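Local coordinates for protein DNA helicase RecQ (Deinococcus radiodurans, PDB 4Q48) that probably couples ATP hydrolysis to the 3'-5' unwinding of duplex DNA, this chain being the catalytic core of a longer RecQ helicase, at residues G239-L244 / F307-D312; K247-T252 / A263-A268; L311-S316 / M338-S343. All blocks are in the same frame, centred on the assembly; numbering follows the deposited sequence.

Contact 1. Residues G239-L244 / F307-D312; sequences GIVYCL and FVAHLD
Two neighbouring parallel strands in the middle of the sheet of the second RecA-like helicase domain meet here, Ile240 pairing with Val308, Val241 with Ala309 and Tyr242 with His310. Ile240 N donates to Phe307 O, and Ile240 O accepts from Ala309 N at 2.9 Å. Tyr242 N then reaches Ala309 O at 2.8 Å. Beyond it, Tyr242 O receives Leu311 N.

On the face carrying Val241 and Ala309, the Phe307 ring lies flat against the backbone of Gly239, whose CA sits 3.8 Å from the ring centroid in a CH-pi contact. Val241 CG1, anti to its own backbone N (chi1 177°), is carried to Leu311 CD1, 3.6 Å away, while CG2 meets the edge of Phe307. Helix 222-233 packs over this face.

On the other face Tyr242 and His310 run side by side, their rings nearly parallel (18°) but slid so far that they barely overlap. Val308 CG1 touches the Tyr242 ring at its edge, 3.6 Å from CE2. Past the strand ends, Leu244 N donates to Asp312 OD2 (2.9 Å) on the anti side of the carboxylate. The polar ends of both rings leave the pair, Tyr242 OH for Arg326 and His310 NE2 for Glu323; these two bonds probably help set how the rings are turned, since the rings overlap so little.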
# COMPACT_ATOMS: atom_id res chain seq x y z
N GLY A 239 13.56 -10.47 17.00
CA GLY A 239 13.49 -9.44 15.99
C GLY A 239 13.83 -9.99 14.63
O GLY A 239 14.44 -11.05 14.52
N ILE A 240 13.44 -9.26 13.60
CA ILE A 240 13.82 -9.55 12.23
C ILE A 240 14.73 -8.46 11.69
O ILE A 240 14.44 -7.29 11.87
CB ILE A 240 12.60 -9.64 11.31
CG1 ILE A 240 11.55 -10.58 11.90
CG2 ILE A 240 13.05 -10.06 9.92
CD1 ILE A 240 10.20 -10.56 11.15
N VAL A 241 15.86 -8.83 11.09
CA VAL A 241 16.73 -7.89 10.39
C VAL A 241 16.69 -8.13 8.90
O VAL A 241 17.14 -9.18 8.46
CB VAL A 241 18.19 -8.02 10.85
CG1 VAL A 241 19.09 -7.08 10.05
CG2 VAL A 241 18.31 -7.81 12.35
N TYR A 242 16.17 -7.19 8.12
CA TYR A 242 16.12 -7.37 6.66
C TYR A 242 17.35 -6.85 5.92
O TYR A 242 17.76 -5.70 6.11
CB TYR A 242 14.90 -6.67 6.12
CG TYR A 242 13.61 -7.33 6.46
CD1 TYR A 242 13.19 -8.48 5.79
CD2 TYR A 242 12.77 -6.78 7.42
CE1 TYR A 242 11.97 -9.08 6.09
CE2 TYR A 242 11.55 -7.37 7.71
CZ TYR A 242 11.16 -8.52 7.05
OH TYR A 242 9.96 -9.09 7.37
N CYS A 243 17.94 -7.67 5.06
CA CYS A 243 19.04 -7.20 4.20
C CYS A 243 18.70 -7.43 2.74
O CYS A 243 17.81 -8.24 2.42
CB CYS A 243 20.35 -7.89 4.55
SG CYS A 243 20.87 -7.66 6.26
N LEU A 244 19.40 -6.72 1.85
CA LEU A 244 19.03 -6.68 0.42
C LEU A 244 19.42 -7.93 -0.35
O LEU A 244 18.65 -8.44 -1.17
CB LEU A 244 19.61 -5.45 -0.27
CG LEU A 244 18.76 -5.10 -1.50
CD1 LEU A 244 17.28 -5.01 -1.12
CD2 LEU A 244 19.22 -3.81 -2.19
N PHE A 307 11.36 -5.95 17.34
CA PHE A 307 11.85 -4.97 16.38
C PHE A 307 11.97 -5.49 14.95
O PHE A 307 12.12 -6.71 14.72
CB PHE A 307 13.20 -4.41 16.84
CG PHE A 307 14.36 -5.39 16.74
CD1 PHE A 307 14.72 -6.18 17.83
CD2 PHE A 307 15.14 -5.45 15.60
CE1 PHE A 307 15.80 -7.02 17.76
CE2 PHE A 307 16.24 -6.31 15.53
CZ PHE A 307 16.56 -7.09 16.62
N VAL A 308 11.88 -4.56 14.00
CA VAL A 308 12.27 -4.84 12.64
C VAL A 308 13.30 -3.83 12.19
O VAL A 308 13.05 -2.62 12.17
CB VAL A 308 11.09 -4.85 11.68
CG1 VAL A 308 11.59 -4.77 10.26
CG2 VAL A 308 10.32 -6.13 11.85
N ALA A 309 14.47 -4.35 11.81
CA ALA A 309 15.59 -3.55 11.36
C ALA A 309 15.76 -3.61 9.86
O ALA A 309 15.81 -4.69 9.28
CB ALA A 309 16.86 -4.01 12.05
N HIS A 310 15.92 -2.44 9.23
CA HIS A 310 16.25 -2.41 7.81
C HIS A 310 17.67 -1.89 7.63
O HIS A 310 17.98 -0.75 8.00
CB HIS A 310 15.25 -1.56 7.04
CG HIS A 310 13.98 -2.30 6.69
ND1 HIS A 310 12.85 -2.24 7.48
CD2 HIS A 310 13.69 -3.11 5.65
CE1 HIS A 310 11.90 -2.98 6.92
NE2 HIS A 310 12.39 -3.52 5.81
N LEU A 311 18.55 -2.72 7.07
CA LEU A 311 19.95 -2.34 6.93
C LEU A 311 20.20 -1.91 5.49
O LEU A 311 21.31 -1.52 5.11
CB LEU A 311 20.84 -3.51 7.32
CG LEU A 311 21.07 -3.61 8.83
CD1 LEU A 311 21.83 -4.88 9.18
CD2 LEU A 311 21.77 -2.40 9.36
N ASP A 312 19.14 -1.98 4.69
CA ASP A 312 19.14 -1.49 3.33
C ASP A 312 17.74 -0.95 3.03
O ASP A 312 16.78 -1.24 3.76
CB ASP A 312 19.50 -2.57 2.29
CG ASP A 312 20.86 -3.18 2.50
OD1 ASP A 312 21.87 -2.43 2.46
OD2 ASP A 312 20.93 -4.42 2.67

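Contact 2. Residues K247-T252 / A263-A268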
# COMPACT_ATOMS: atom_id res chain seq x y z
N LYS A 247 23.77 -12.59 0.36
CA LYS A 247 25.11 -12.62 0.96
C LYS A 247 25.20 -11.76 2.22
O LYS A 247 25.94 -12.10 3.15
CB LYS A 247 26.16 -12.18 -0.08
CG LYS A 247 27.29 -11.31 0.48
CD LYS A 247 28.41 -11.11 -0.52
CE LYS A 247 29.35 -9.97 -0.12
NZ LYS A 247 30.56 -10.45 0.60
N SER A 248 24.45 -10.67 2.25
CA SER A 248 24.40 -9.81 3.43
C SER A 248 23.66 -10.51 4.58
O SER A 248 24.00 -10.34 5.75
CB SER A 248 23.73 -8.47 3.11
OG SER A 248 24.35 -7.87 1.98
N VAL A 249 22.65 -11.32 4.24
CA VAL A 249 21.94 -12.14 5.22
C VAL A 249 22.89 -13.14 5.90
O VAL A 249 23.02 -13.15 7.12
CB VAL A 249 20.74 -12.90 4.58
CG1 VAL A 249 20.36 -14.11 5.40
CG2 VAL A 249 19.54 -11.96 4.43
N GLU A 250 23.55 -13.98 5.10
CA GLU A 250 24.55 -14.92 5.60
C GLU A 250 25.57 -14.27 6.54
O GLU A 250 25.71 -14.66 7.71
CB GLU A 250 25.29 -15.55 4.41
CG GLU A 250 24.47 -16.55 3.59
CD GLU A 250 25.20 -17.02 2.32
OE1 GLU A 250 26.37 -17.48 2.43
OE2 GLU A 250 24.59 -16.93 1.22
N GLU A 251 26.25 -13.25 6.03
CA GLU A 251 27.36 -12.66 6.76
C GLU A 251 26.93 -11.91 7.99
O GLU A 251 27.58 -12.02 9.03
CB GLU A 251 28.18 -11.76 5.84
CG GLU A 251 28.99 -12.57 4.83
CD GLU A 251 29.71 -11.71 3.83
OE1 GLU A 251 29.03 -10.93 3.12
OE2 GLU A 251 30.96 -11.81 3.74
N THR A 252 25.84 -11.16 7.88
CA THR A 252 25.25 -10.48 9.04
C THR A 252 24.81 -11.50 10.10
O THR A 252 25.11 -11.34 11.29
CB THR A 252 24.02 -9.63 8.61
OG1 THR A 252 24.42 -8.70 7.60
CG2 THR A 252 23.42 -8.88 9.80
N ALA A 263 21.37 -15.44 16.09
CA ALA A 263 20.86 -15.07 14.77
C ALA A 263 20.83 -16.24 13.79
O ALA A 263 21.67 -17.13 13.84
CB ALA A 263 21.69 -13.96 14.20
N LEU A 264 19.84 -16.24 12.91
CA LEU A 264 19.73 -17.26 11.87
C LEU A 264 19.53 -16.63 10.50
O LEU A 264 18.89 -15.59 10.38
CB LEU A 264 18.57 -18.22 12.16
CG LEU A 264 18.40 -18.84 13.54
CD1 LEU A 264 17.16 -19.73 13.55
CD2 LEU A 264 19.64 -19.61 13.96
N ALA A 265 20.03 -17.30 9.46
CA ALA A 265 19.81 -16.83 8.11
C ALA A 265 18.53 -17.45 7.56
O ALA A 265 18.18 -18.58 7.91
CB ALA A 265 21.01 -17.16 7.22
N TYR A 266 17.84 -16.70 6.69
CA TYR A 266 16.57 -17.11 6.10
C TYR A 266 16.45 -16.42 4.74
O TYR A 266 16.17 -15.21 4.67
CB TYR A 266 15.40 -16.74 7.01
CG TYR A 266 14.01 -17.23 6.64
CD1 TYR A 266 13.65 -18.55 6.82
CD2 TYR A 266 13.04 -16.34 6.19
CE1 TYR A 266 12.36 -18.99 6.53
CE2 TYR A 266 11.76 -16.76 5.89
CZ TYR A 266 11.42 -18.09 6.06
OH TYR A 266 10.14 -18.52 5.75
N HIS A 267 16.70 -17.18 3.67
CA HIS A 267 16.68 -16.63 2.32
C HIS A 267 16.19 -17.65 1.29
O HIS A 267 16.10 -18.85 1.58
CB HIS A 267 18.09 -16.10 1.97
CG HIS A 267 19.18 -17.12 2.10
ND1 HIS A 267 19.34 -18.15 1.21
CD2 HIS A 267 20.07 -17.34 3.09
CE1 HIS A 267 20.35 -18.91 1.60
NE2 HIS A 267 20.80 -18.44 2.74
N ALA A 268 15.92 -17.17 0.08
CA ALA A 268 15.32 -17.98 -0.98
C ALA A 268 16.20 -19.19 -1.28
O ALA A 268 15.76 -20.18 -1.87
CB ALA A 268 15.10 -17.14 -2.24
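Ser248 O accepts two bonds from a single residue, Thr252: its backbone N, at 2.9 Å from Ser248 O, makes the ordinary helical bond, and its hydroxyl OG1 comes in from the opposite face of the carbonyl plane. The hydroxyl of this buried threonine is thereby turned back onto its own helix. Another i to i+4 pair lies one residue earlier, a salt bridge from Lys247 NZ to Glu251 OE1 (3.0 Å) on an exposed side of the helix.

The contact with residues 263-268 is apolar, small, and centred on Val249. With CG1 anti to the backbone N (chi1 158°), Val249 CG1 touches Ala265 CB at 3.6 Å. The same methyl lies close to Tyr266 N and meets the edge of the His267 ring at CD2, 4.0 Å away. Glu250 sends its CG obliquely to the same imidazole, 4.2 Å from His267 NE2. Its carboxylate stays too far from NE2 to bond; any pull it has on the histidine's proton affinity is probably offset by Arg246, which touches His267 and forms a long, weak ion pair with Glu250.

Segments 247-252 and 263-266 run nearly antiparallel (161°), their axes 7.5 Å apart at the closest. This is the packing of a beta-alpha-beta crossover: helix 246-258 carries the chain from strand 238-242 to the edge strand 263-266, passing strand 289-292 between them. Ala263 and Ala265 continue the same seam against Leu256 and Ala253, while Tyr266 turns to the far face of the sheet, beneath helix 272-284.

Contact 3. Residues L311-S316 / M338-S343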
# COMPACT_ATOMS: atom_id res chain seq x y z
N LEU A 311 18.55 -2.72 7.07
CA LEU A 311 19.95 -2.34 6.93
C LEU A 311 20.20 -1.91 5.49
O LEU A 311 21.31 -1.52 5.11
CB LEU A 311 20.84 -3.51 7.32
CG LEU A 311 21.07 -3.61 8.83
CD1 LEU A 311 21.83 -4.88 9.18
CD2 LEU A 311 21.77 -2.40 9.36
N ASP A 312 19.14 -1.98 4.69
CA ASP A 312 19.14 -1.49 3.33
C ASP A 312 17.74 -0.95 3.03
O ASP A 312 16.78 -1.24 3.76
CB ASP A 312 19.50 -2.57 2.29
CG ASP A 312 20.86 -3.18 2.50
OD1 ASP A 312 21.87 -2.43 2.46
OD2 ASP A 312 20.93 -4.42 2.67
N LEU A 313 17.63 -0.16 1.97
CA LEU A 313 16.34 0.33 1.54
C LEU A 313 15.47 -0.81 1.07
O LEU A 313 15.92 -1.68 0.31
CB LEU A 313 16.50 1.35 0.44
CG LEU A 313 16.84 2.75 0.90
CD1 LEU A 313 16.95 3.65 -0.33
CD2 LEU A 313 15.79 3.25 1.88
N PRO A 314 14.20 -0.82 1.50
CA PRO A 314 13.25 -1.78 0.96
C PRO A 314 12.98 -1.45 -0.50
O PRO A 314 13.44 -0.42 -0.96
CB PRO A 314 12.00 -1.55 1.81
CG PRO A 314 12.39 -0.57 2.85
CD PRO A 314 13.56 0.16 2.38
N LYS A 315 12.23 -2.29 -1.22
CA LYS A 315 11.98 -2.02 -2.63
C LYS A 315 10.84 -1.01 -2.82
O LYS A 315 10.71 -0.38 -3.87
CB LYS A 315 11.65 -3.31 -3.39
CG LYS A 315 12.57 -4.49 -3.06
CD LYS A 315 12.76 -5.42 -4.28
CE LYS A 315 13.25 -6.84 -3.91
NZ LYS A 315 12.70 -8.00 -4.72
N SER A 316 10.00 -0.86 -1.81
CA SER A 316 8.89 0.05 -1.89
C SER A 316 8.29 0.38 -0.53
O SER A 316 8.61 -0.26 0.47
CB SER A 316 7.82 -0.55 -2.80
OG SER A 316 7.33 -1.74 -2.23
N MET A 338 15.49 1.79 10.80
CA MET A 338 16.13 1.68 9.48
C MET A 338 17.21 2.74 9.25
O MET A 338 17.05 3.94 9.54
CB MET A 338 15.09 1.75 8.35
CG MET A 338 15.71 1.92 6.94
SD MET A 338 14.54 1.83 5.55
CE MET A 338 13.66 3.37 5.69
N VAL A 339 18.32 2.27 8.69
CA VAL A 339 19.37 3.16 8.27
C VAL A 339 19.61 2.94 6.79
O VAL A 339 19.52 1.83 6.27
CB VAL A 339 20.69 2.95 9.05
CG1 VAL A 339 20.62 3.59 10.45
CG2 VAL A 339 21.10 1.47 9.07
N TYR A 340 19.90 4.03 6.11
CA TYR A 340 20.20 3.97 4.71
C TYR A 340 21.18 5.11 4.48
O TYR A 340 21.23 6.07 5.27
CB TYR A 340 18.92 4.12 3.87
CG TYR A 340 18.46 5.55 3.71
CD1 TYR A 340 17.88 6.24 4.76
CD2 TYR A 340 18.59 6.20 2.48
CE1 TYR A 340 17.48 7.54 4.59
CE2 TYR A 340 18.18 7.49 2.32
CZ TYR A 340 17.64 8.16 3.36
OH TYR A 340 17.26 9.44 3.18
N GLY A 341 21.97 5.00 3.43
CA GLY A 341 22.90 6.06 3.11
C GLY A 341 22.92 6.47 1.66
O GLY A 341 22.17 5.95 0.81
N LEU A 342 23.70 7.52 1.43
CA LEU A 342 24.76 7.50 0.43
C LEU A 342 24.57 6.63 -0.81
O LEU A 342 23.88 6.97 -1.78
CB LEU A 342 26.04 6.95 1.11
CG LEU A 342 27.04 7.65 2.03
CD1 LEU A 342 26.42 8.03 3.38
CD2 LEU A 342 28.21 6.70 2.20
N SER A 343 25.23 5.49 -0.68
CA SER A 343 25.42 4.48 -1.69
C SER A 343 24.19 3.63 -1.93
O SER A 343 24.07 3.01 -2.99
CB SER A 343 26.58 3.57 -1.27
OG SER A 343 26.23 2.79 -0.13
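The chain at Leu311 and Asp312 still follows the end of strand 334-340, with Leu311 CA 5.7 Å from Val339 CA, yet no hydrogen bond joins the two segments, and 311-316 then bends off into a loop. What holds them together is side-chain packing.

Leu311 sends its second methyl, CD2, alongside Val339, 3.9 Å from CG2, both side chains pointing the same way. Helix 222-233 covers this pair through Pro222 and Leu226 against Leu311 and Gln225 against Val339.

Leu313 does its work on the other face of the strand. Leu313 CD2 lies 3.8 Å from Tyr340 CB and approaches the ring obliquely near CG, while Leu313 CD1 reaches farther out to Tyr340 CD2 (4.1 Å). Leu313 CD2 is also 4.1 Å from Met338 SD. Met338 is extended as far as SD, with CG anti to the backbone N (chi1 169°), and bends only beyond it; this brings the sulfur out to Pro314 CD at 3.7 Å. One thioether thus bridges two successive residues of the loop.

Strand 334-340 and the loop after 305-310 belong to the second RecA-like domain, and here the sheet packs against helix 359-376, which lies in the RecQ zinc-binding family region: Cys376 touches Leu313, Met338 and Tyr340 alike, and the side chain of Met338 is about 12 Å from that of the zinc ligand Cys401. An alanine in place of Leu313 would remove the whole isobutyl end beyond CB and is likely to open a gap between Tyr340, Met338 and Cys376, leaving the tyrosine ring freer to turn. Farther along, Pro314 leans on Tyr320 and Glu323, and Ser316 caps helix 317-324, its OG accepting from Gly319 N.

How the contacts relate
From the N terminus, strand 238-242 comes first; the chain then continues into helix 246-258 and returns along strand 263-266, where contact 2 closes a short loop. That loop is nested inside the larger one closed by contact 1, when strand 305-310 settles beside 238-242. Contact 3 opens where contact 1 ends, sharing Leu311 and Asp312, and closes after helix 317-324 when strand 334-340 comes in beside 305-310; Val339 N probably bonds to His310 O. Contacts 1 and 2 touch at Cys243, against Ser248 and Thr252. The three contacts reach across the sheet from edge strand 263-266 to strand 334-340, next to the other edge.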